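Local structure of 3'-5'-exonuclease (Saccharomyces cerevisiae, 3E2V) at residues S60-S65 with Q135-E140; V89-V94 with F200-S205; C93-A98 with E117-S122. The protein is a TatD-type metal-dependent nuclease that excises DNA from the 3' to the 5' end and probably also incises double-stranded DNA without obvious specificity. All coordinates share one frame; numbering follows the deposited sequence.

In the fold
The chain first leaves strand 52-57 through residues 60-65, which start helix 62-75, then runs up strand 82-87 into the long loop carrying residues 89-98. From that loop two contacts depart, sharing Cys-93 and Val-94. Contact 3 closes the shortest circuit, to the start of helix 118-129, and falls wholly within the span of contact 1, which ends on helix 132-149. Contact 2 crosses contact 1: it begins within that span but reaches past it to strand 199-204. Contact 2 lies beside the metal site, contact 1 joins two outer helices, and contact 3 sets the loop's 3-10 turn on helix 118-129. Ser-60 O to His-90 N and Glu-96 OE1 to Ile-62 N join the three.

Contact 1 of 3, residues S60-S65 with Q135-E140; sequences SSIAES and QGKLKE
Ser-61 O, just ahead of the Ile-62 that meets Lys-137 and Glu-140, is gripped twice by one residue: Ser-65 N reaches it at 2.8 Å and Ser-65 OG at 2.7 Å, from opposite faces of the carbonyl plane. Ser-65 OG is bonded to Gly-88 N as well, which pins this first turn to the end of the neighbouring strand. Ser-61 is the N-cap of helix 62-75, and its OG takes the hydrogen of Glu-64 N at 2.9 Å in a nearly straight bond (163°). Ile-62 N, in the same first turn, is bonded to Glu-96 OE1.

In the TIM-barrel fold of this enzyme, helix 62-75 lies in the crossover between strands 52-57 and 82-87, and helix 132-149 belongs to the next crossover, leading to strand 156-165. The two meet here with no hydrogen bond between them; Ile-62 is the buried residue that makes the join. Ile-62 CG2 lies anti to the backbone N (CG1 at chi1 -64°) and rests against Glu-140 OE2, 3.7 Å off. The other branch goes to Lys-137, where Ile-62 CD1 lies 4.0 Å from both Lys-137 O and Lys-137 CE.

Lys-137 bends at chi2 and chi3 and runs forward along its own helix. That fold carries Lys-137 NZ to Glu-140 OE1, a salt bridge of 2.8 Å that meets the carboxylate on its syn side, 29° out of plane. The ion pair ties two residues a turn apart, while the aliphatic part of the lysine and the second carboxylate oxygen touch the isoleucine.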
loop_
_atom_site.group_PDB
_atom_site.type_symbol
_atom_site.label_atom_id
_atom_site.label_comp_id
_atom_site.label_asym_id
_atom_site.label_seq_id
_atom_site.Cartn_x
_atom_site.Cartn_y
_atom_site.Cartn_z
ATOM N N SER A 60 3.000 8.174 0.816
ATOM C CA SER A 60 2.099 8.678 -0.247
ATOM C C SER A 60 2.476 10.036 -0.851
ATOM O O SER A 60 1.792 10.544 -1.743
ATOM C CB SER A 60 0.655 8.720 0.257
ATOM O OG SER A 60 0.528 9.669 1.315
ATOM N N SER A 61 3.538 10.640 -0.330
ATOM C CA SER A 61 4.089 11.881 -0.882
ATOM C C SER A 61 5.554 11.953 -0.484
ATOM O O SER A 61 6.052 11.083 0.254
ATOM C CB SER A 61 3.321 13.097 -0.368
ATOM O OG SER A 61 3.559 13.267 1.021
ATOM N N ILE A 62 6.274 12.960 -0.968
ATOM C CA ILE A 62 7.655 13.101 -0.524
ATOM C C ILE A 62 7.662 13.304 1.000
ATOM O O ILE A 62 8.360 12.586 1.733
ATOM C CB ILE A 62 8.441 14.204 -1.288
ATOM C CG1 ILE A 62 8.553 13.821 -2.771
ATOM C CG2 ILE A 62 9.827 14.330 -0.687
ATOM C CD1 ILE A 62 9.126 14.925 -3.717
ATOM N N ALA A 63 6.849 14.238 1.487
ATOM C CA ALA A 63 6.803 14.501 2.929
ATOM C C ALA A 63 6.363 13.283 3.733
ATOM O O ALA A 63 6.964 12.955 4.773
ATOM C CB ALA A 63 5.912 15.689 3.235
ATOM N N GLU A 64 5.336 12.588 3.252
ATOM C CA GLU A 64 4.843 11.415 3.955
ATOM C C GLU A 64 5.830 10.258 3.905
ATOM O O GLU A 64 5.930 9.480 4.855
ATOM C CB GLU A 64 3.484 10.977 3.400
ATOM C CG GLU A 64 2.326 11.716 4.031
ATOM C CD GLU A 64 2.035 11.225 5.441
ATOM O OE1 GLU A 64 1.660 10.042 5.604
ATOM O OE2 GLU A 64 2.190 12.024 6.392
ATOM N N SER A 65 6.566 10.150 2.800
ATOM C CA SER A 65 7.593 9.126 2.697
ATOM C C SER A 65 8.694 9.414 3.705
ATOM O O SER A 65 9.198 8.498 4.357
ATOM C CB SER A 65 8.165 9.056 1.280
ATOM O OG SER A 65 7.181 8.601 0.366
ATOM N N GLN A 135 10.859 19.303 -12.674
ATOM C CA GLN A 135 12.154 18.649 -12.871
ATOM C C GLN A 135 12.939 18.537 -11.559
ATOM O O GLN A 135 13.530 17.491 -11.256
ATOM C CB GLN A 135 12.992 19.366 -13.937
ATOM C CG GLN A 135 12.522 19.152 -15.367
ATOM C CD GLN A 135 13.058 20.214 -16.317
ATOM O OE1 GLN A 135 13.712 21.169 -15.893
ATOM N NE2 GLN A 135 12.777 20.050 -17.608
ATOM N N GLY A 136 12.924 19.617 -10.775
ATOM C CA GLY A 136 13.606 19.623 -9.477
ATOM C C GLY A 136 12.979 18.690 -8.455
ATOM O O GLY A 136 13.688 18.052 -7.674
ATOM N N LYS A 137 11.653 18.619 -8.460
ATOM C CA LYS A 137 10.964 17.739 -7.520
ATOM C C LYS A 137 11.192 16.271 -7.853
ATOM O O LYS A 137 11.342 15.436 -6.959
ATOM C CB LYS A 137 9.466 18.054 -7.445
ATOM C CG LYS A 137 9.161 19.434 -6.826
ATOM C CD LYS A 137 9.749 19.594 -5.425
ATOM C CE LYS A 137 8.900 18.902 -4.368
ATOM N NZ LYS A 137 9.460 19.161 -2.998
ATOM N N LEU A 138 11.218 15.951 -9.143
ATOM C CA LEU A 138 11.519 14.586 -9.542
ATOM C C LEU A 138 12.952 14.199 -9.177
ATOM O O LEU A 138 13.208 13.085 -8.707
ATOM C CB LEU A 138 11.264 14.418 -11.046
ATOM C CG LEU A 138 9.785 14.301 -11.426
ATOM C CD1 LEU A 138 9.619 14.596 -12.911
ATOM C CD2 LEU A 138 9.223 12.910 -11.080
ATOM N N LYS A 139 13.882 15.138 -9.354
ATOM C CA LYS A 139 15.256 14.923 -8.890
ATOM C C LYS A 139 15.324 14.664 -7.378
ATOM O O LYS A 139 16.020 13.763 -6.921
ATOM C CB LYS A 139 16.116 16.142 -9.239
ATOM C CG LYS A 139 17.543 15.994 -8.788
ATOM C CD LYS A 139 18.422 17.089 -9.385
ATOM C CE LYS A 139 19.892 16.740 -9.216
ATOM N NZ LYS A 139 20.239 16.665 -7.776
ATOM N N GLU A 140 14.593 15.467 -6.611
ATOM C CA GLU A 140 14.557 15.326 -5.161
ATOM C C GLU A 140 14.067 13.921 -4.778
ATOM O O GLU A 140 14.641 13.268 -3.906
ATOM C CB GLU A 140 13.658 16.399 -4.554
ATOM C CG GLU A 140 13.514 16.286 -3.043
ATOM C CD GLU A 140 12.507 17.259 -2.461
ATOM O OE1 GLU A 140 12.087 18.197 -3.179
ATOM O OE2 GLU A 140 12.144 17.090 -1.270
#

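Contact 2 of 3, residues V89-V94 with F200-S205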
loop_
_atom_site.group_PDB
_atom_site.type_symbol
_atom_site.label_atom_id
_atom_site.label_comp_id
_atom_site.label_asym_id
_atom_site.label_seq_id
_atom_site.Cartn_x
_atom_site.Cartn_y
_atom_site.Cartn_z
ATOM N N VAL A 89 4.998 9.049 -4.593
ATOM C CA VAL A 89 3.941 10.073 -4.521
ATOM C C VAL A 89 2.660 9.549 -5.156
ATOM O O VAL A 89 2.642 9.204 -6.334
ATOM C CB VAL A 89 4.361 11.405 -5.189
ATOM C CG1 VAL A 89 3.300 12.477 -4.992
ATOM C CG2 VAL A 89 5.677 11.877 -4.607
ATOM N N HIS A 90 1.617 9.467 -4.342
ATOM C CA HIS A 90 0.312 8.896 -4.678
ATOM C C HIS A 90 -0.439 9.895 -5.559
ATOM O O HIS A 90 -0.173 11.093 -5.496
ATOM C CB HIS A 90 -0.360 8.700 -3.311
ATOM C CG HIS A 90 -1.733 8.119 -3.309
ATOM N ND1 HIS A 90 -2.842 8.799 -3.757
ATOM C CD2 HIS A 90 -2.195 6.976 -2.754
ATOM C CE1 HIS A 90 -3.924 8.072 -3.539
ATOM N NE2 HIS A 90 -3.560 6.969 -2.913
ATOM N N PRO A 91 -1.365 9.406 -6.399
ATOM C CA PRO A 91 -2.151 10.331 -7.215
ATOM C C PRO A 91 -2.842 11.460 -6.411
ATOM O O PRO A 91 -3.040 12.547 -6.983
ATOM C CB PRO A 91 -3.160 9.407 -7.928
ATOM C CG PRO A 91 -3.108 8.105 -7.151
ATOM C CD PRO A 91 -1.693 7.998 -6.692
ATOM N N CYS A 92 -3.150 11.244 -5.122
ATOM C CA CYS A 92 -3.685 12.287 -4.201
ATOM C C CYS A 92 -2.841 13.535 -4.228
ATOM O O CYS A 92 -3.316 14.642 -3.969
ATOM C CB CYS A 92 -3.654 11.830 -2.714
ATOM S SG CYS A 92 -1.964 11.432 -2.010
ATOM N N CYS A 93 -1.554 13.341 -4.472
ATOM C CA CYS A 93 -0.565 14.272 -3.974
ATOM C C CYS A 93 0.393 14.738 -5.045
ATOM O O CYS A 93 1.387 15.412 -4.739
ATOM C CB CYS A 93 0.178 13.598 -2.819
ATOM S SG CYS A 93 -0.957 13.162 -1.404
ATOM N N VAL A 94 0.090 14.401 -6.303
ATOM C CA VAL A 94 1.013 14.747 -7.391
ATOM C C VAL A 94 1.153 16.245 -7.615
ATOM O O VAL A 94 2.097 16.684 -8.270
ATOM C CB VAL A 94 0.688 14.004 -8.719
ATOM C CG1 VAL A 94 1.000 12.508 -8.593
ATOM C CG2 VAL A 94 -0.755 14.244 -9.149
ATOM N N PHE A 200 4.640 -0.715 -5.602
ATOM C CA PHE A 200 3.448 -0.722 -4.780
ATOM C C PHE A 200 2.481 0.261 -5.417
ATOM O O PHE A 200 2.656 1.482 -5.322
ATOM C CB PHE A 200 3.839 -0.350 -3.337
ATOM C CG PHE A 200 2.739 -0.537 -2.336
ATOM C CD1 PHE A 200 2.445 -1.792 -1.826
ATOM C CD2 PHE A 200 1.997 0.531 -1.909
ATOM C CE1 PHE A 200 1.433 -1.956 -0.893
ATOM C CE2 PHE A 200 0.962 0.366 -0.976
ATOM C CZ PHE A 200 0.696 -0.876 -0.461
ATOM N N LEU A 201 1.493 -0.290 -6.118
ATOM C CA LEU A 201 0.685 0.467 -7.074
ATOM C C LEU A 201 -0.723 0.691 -6.556
ATOM O O LEU A 201 -1.329 -0.189 -5.947
ATOM C CB LEU A 201 0.663 -0.292 -8.394
ATOM C CG LEU A 201 2.002 -0.517 -9.093
ATOM C CD1 LEU A 201 1.915 -1.652 -10.116
ATOM C CD2 LEU A 201 2.568 0.774 -9.691
ATOM N N HIS A 202 -1.215 1.901 -6.813
ATOM C CA HIS A 202 -2.576 2.323 -6.461
ATOM C C HIS A 202 -3.404 2.408 -7.745
ATOM O O HIS A 202 -2.999 3.025 -8.734
ATOM C CB HIS A 202 -2.528 3.674 -5.729
ATOM C CG HIS A 202 -3.866 4.169 -5.274
ATOM N ND1 HIS A 202 -4.372 3.899 -4.022
ATOM C CD2 HIS A 202 -4.794 4.929 -5.901
ATOM C CE1 HIS A 202 -5.568 4.450 -3.904
ATOM N NE2 HIS A 202 -5.845 5.084 -5.030
ATOM N N MET A 203 -4.569 1.777 -7.738
ATOM C CA MET A 203 -5.493 1.889 -8.844
ATOM C C MET A 203 -6.904 1.938 -8.268
ATOM O O MET A 203 -7.359 1.002 -7.571
ATOM C CB MET A 203 -5.360 0.701 -9.813
ATOM C CG MET A 203 -6.145 0.821 -11.132
ATOM S SD MET A 203 -7.936 0.516 -10.997
ATOM C CE MET A 203 -7.946 -1.282 -10.859
ATOM N N ARG A 204 -7.601 3.015 -8.583
ATOM C CA ARG A 204 -9.028 3.090 -8.303
ATOM C C ARG A 204 -9.752 3.690 -9.492
ATOM O O ARG A 204 -9.438 4.803 -9.905
ATOM C CB ARG A 204 -9.277 3.946 -7.082
ATOM C CG ARG A 204 -10.750 4.035 -6.728
ATOM C CD ARG A 204 -10.950 4.097 -5.233
ATOM N NE ARG A 204 -10.246 5.244 -4.662
ATOM C CZ ARG A 204 -10.157 5.501 -3.360
ATOM N NH1 ARG A 204 -9.490 6.566 -2.948
ATOM N NH2 ARG A 204 -10.726 4.686 -2.475
ATOM N N SER A 205 -10.720 2.943 -10.028
ATOM C CA SER A 205 -11.615 3.418 -11.099
ATOM C C SER A 205 -10.891 3.902 -12.353
ATOM O O SER A 205 -11.391 4.748 -13.093
ATOM C CB SER A 205 -12.574 4.503 -10.574
ATOM O OG SER A 205 -13.243 4.035 -9.413
#
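His-90 lays its NE2 over the ring of His-202, 3.3 Å above the plane and close to its centre, at the C-terminal mouth of the TIM barrel where strand 199-204 ends. The two planes are inclined at 49° with centroids 4.2 Å apart, so the pair is oblique. His-202 NE2 has its main partner in Asp-165 OD2, and His-202 ND1 is weakly bonded to Glu-161 OE1, of a residue that binds magnesium in another model of this protein though not in this chain. The His-202 side chain also comes within about 5 Å of the bound magnesium ion at its nearest, so this pair stands beside the metal site, where His-253 and Asp-303 hold the ion.

Next comes Pro-91, whose CG sits 3.8 Å from His-202 CD2. Pro-91 CG thus touches the same His-202 ring as His-90 NE2, while Pro-91 O is bonded to Ser-172 OG.

At Cys-92 the chain turns back to fix the first histidine. Cys-92 N donates to His-90 ND1 across 2.8 Å, and Cys-92 N lies almost exactly in the His-90 ring plane (1° out of it). With CG anti to the backbone N (chi1 -180°) as well, this bond fixes how the His-90 ring is rotated, and with it where NE2 falls over the second ring.

Cys-93 N then closes the turn by donating to His-90 O at 2.8 Å. The two cysteines are adjacent in sequence yet oxidised, a vicinal disulfide with an eight-membered ring, in which Cys-92 SG and Cys-93 SG stand 2.1 Å apart.

Contact 3 of 3, residues C93-A98 with E117-S122; sequences CVNEFA and EAYNES
Asn-95 ND2 donates to Asn-120 OD1 across 3.0 Å, the one direct hydrogen bond of this contact and a bent one, with 136° at the hydrogen. The acceptor lies close to the amide plane of Asn-95, but the donor arrives above the carbonyl plane of Asn-120, 42° out of it, and the two amides are turned 53° against each other. CG of Asn-95 is anti to its own carbonyl carbon, and the amide reaches across to the first turn of helix 118-129.

The other end of the same amide is served by solvent. A water donates to Asn-95 OD1 at 2.7 Å and to Asn-120 O at 3.0 Å, bridging side chain and helix backbone. Asn-95 thus holds Asn-120 twice, side chain to side chain and by water to its backbone O. With an alanine in place of Asn-95, Asn-120 OD1 would probably lose this donor and the bridging water one of its two acceptors.

The close part is this polar clasp, together with the flank of Asn-95 that touches Met-176 and Leu-123. The looser side belongs to Tyr-119, an exposed residue whose ring edge meets Asn-95: Tyr-119 CE2 lies 3.9 Å from Asn-95 ND2. Asn-120 ND2 has a further, weak bond to His-170 O.

This is a surface contact away from the metal site. It sets the short 3-10 turn at 94-97 against the beginning of helix 118-129, with Val-94 and Ala-98 packing on helix 174-187 and helix 132-149 against Phe-97.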
loop_
_atom_site.group_PDB
_atom_site.type_symbol
_atom_site.label_atom_id
_atom_site.label_comp_id
_atom_site.label_asym_id
_atom_site.label_seq_id
_atom_site.Cartn_x
_atom_site.Cartn_y
_atom_site.Cartn_z
ATOM N N CYS A 93 -1.554 13.341 -4.472
ATOM C CA CYS A 93 -0.565 14.272 -3.974
ATOM C C CYS A 93 0.393 14.738 -5.045
ATOM O O CYS A 93 1.387 15.412 -4.739
ATOM C CB CYS A 93 0.178 13.598 -2.819
ATOM S SG CYS A 93 -0.957 13.162 -1.404
ATOM N N VAL A 94 0.090 14.401 -6.303
ATOM C CA VAL A 94 1.013 14.747 -7.391
ATOM C C VAL A 94 1.153 16.245 -7.615
ATOM O O VAL A 94 2.097 16.684 -8.270
ATOM C CB VAL A 94 0.688 14.004 -8.719
ATOM C CG1 VAL A 94 1.000 12.508 -8.593
ATOM C CG2 VAL A 94 -0.755 14.244 -9.149
ATOM N N ASN A 95 0.230 17.039 -7.072
ATOM C CA ASN A 95 0.374 18.492 -7.199
ATOM C C ASN A 95 1.660 18.995 -6.546
ATOM O O ASN A 95 2.133 20.085 -6.872
ATOM C CB ASN A 95 -0.824 19.241 -6.601
ATOM C CG ASN A 95 -2.071 19.158 -7.461
ATOM O OD1 ASN A 95 -2.055 18.587 -8.543
ATOM N ND2 ASN A 95 -3.164 19.760 -6.976
ATOM N N GLU A 96 2.224 18.219 -5.626
ATOM C CA GLU A 96 3.483 18.638 -5.002
ATOM C C GLU A 96 4.652 18.692 -5.997
ATOM O O GLU A 96 5.648 19.357 -5.731
ATOM C CB GLU A 96 3.825 17.825 -3.771
ATOM C CG GLU A 96 4.326 16.460 -4.031
ATOM C CD GLU A 96 5.100 15.921 -2.844
ATOM O OE1 GLU A 96 5.185 14.704 -2.715
ATOM O OE2 GLU A 96 5.618 16.712 -2.027
ATOM N N PHE A 97 4.536 17.994 -7.127
ATOM C CA PHE A 97 5.536 18.129 -8.191
ATOM C C PHE A 97 5.456 19.483 -8.874
ATOM O O PHE A 97 6.410 19.881 -9.543
ATOM C CB PHE A 97 5.364 17.053 -9.258
ATOM C CG PHE A 97 5.782 15.678 -8.803
ATOM C CD1 PHE A 97 7.115 15.372 -8.565
ATOM C CD2 PHE A 97 4.827 14.688 -8.616
ATOM C CE1 PHE A 97 7.503 14.101 -8.146
ATOM C CE2 PHE A 97 5.192 13.409 -8.218
ATOM C CZ PHE A 97 6.527 13.105 -7.970
ATOM N N ALA A 98 4.337 20.187 -8.704
ATOM C CA ALA A 98 4.097 21.423 -9.444
ATOM C C ALA A 98 4.162 22.672 -8.574
ATOM O O ALA A 98 4.352 23.764 -9.127
ATOM C CB ALA A 98 2.781 21.359 -10.171
ATOM N N GLU A 117 -11.070 23.606 -7.966
ATOM C CA GLU A 117 -11.322 23.226 -9.353
ATOM C C GLU A 117 -10.379 23.955 -10.304
ATOM O O GLU A 117 -9.649 23.316 -11.064
ATOM C CB GLU A 117 -12.791 23.491 -9.734
ATOM C CG GLU A 117 -13.184 23.063 -11.133
ATOM C CD GLU A 117 -14.589 23.532 -11.503
ATOM O OE1 GLU A 117 -14.739 24.680 -11.984
ATOM O OE2 GLU A 117 -15.541 22.751 -11.309
ATOM N N ALA A 118 -10.382 25.288 -10.246
ATOM C CA ALA A 118 -9.591 26.098 -11.172
ATOM C C ALA A 118 -8.107 25.805 -11.033
ATOM O O ALA A 118 -7.393 25.663 -12.035
ATOM C CB ALA A 118 -9.861 27.588 -10.958
ATOM N N TYR A 119 -7.652 25.703 -9.789
ATOM C CA TYR A 119 -6.255 25.473 -9.509
ATOM C C TYR A 119 -5.800 24.114 -10.053
ATOM O O TYR A 119 -4.804 24.033 -10.776
ATOM C CB TYR A 119 -5.999 25.555 -8.004
ATOM C CG TYR A 119 -4.587 25.205 -7.634
ATOM C CD1 TYR A 119 -3.553 26.126 -7.803
ATOM C CD2 TYR A 119 -4.272 23.937 -7.148
ATOM C CE1 TYR A 119 -2.243 25.803 -7.480
ATOM C CE2 TYR A 119 -2.963 23.602 -6.816
ATOM C CZ TYR A 119 -1.957 24.536 -6.988
ATOM O OH TYR A 119 -0.661 24.214 -6.665
ATOM N N ASN A 120 -6.522 23.057 -9.692
ATOM C CA ASN A 120 -6.142 21.711 -10.120
ATOM C C ASN A 120 -6.102 21.588 -11.638
ATOM O O ASN A 120 -5.194 20.952 -12.197
ATOM C CB ASN A 120 -7.096 20.656 -9.546
ATOM C CG ASN A 120 -6.957 20.484 -8.042
ATOM O OD1 ASN A 120 -5.944 20.837 -7.450
ATOM N ND2 ASN A 120 -7.984 19.926 -7.421
ATOM N N GLU A 121 -7.097 22.188 -12.291
ATOM C CA GLU A 121 -7.257 22.093 -13.738
ATOM C C GLU A 121 -6.168 22.883 -14.451
ATOM O O GLU A 121 -5.757 22.517 -15.568
ATOM C CB GLU A 121 -8.661 22.562 -14.147
ATOM C CG GLU A 121 -9.022 22.385 -15.627
ATOM C CD GLU A 121 -8.898 20.948 -16.128
ATOM O OE1 GLU A 121 -9.033 19.997 -15.326
ATOM O OE2 GLU A 121 -8.675 20.770 -17.345
ATOM N N SER A 122 -5.665 23.929 -13.796
ATOM C CA SER A 122 -4.675 24.803 -14.412
ATOM C C SER A 122 -3.260 24.249 -14.404
ATOM O O SER A 122 -2.403 24.710 -15.154
ATOM C CB SER A 122 -4.648 26.149 -13.680
ATOM O OG SER A 122 -4.021 26.025 -12.411
HETATM O O HOH W 1 -4.056 18.799 -10.404
#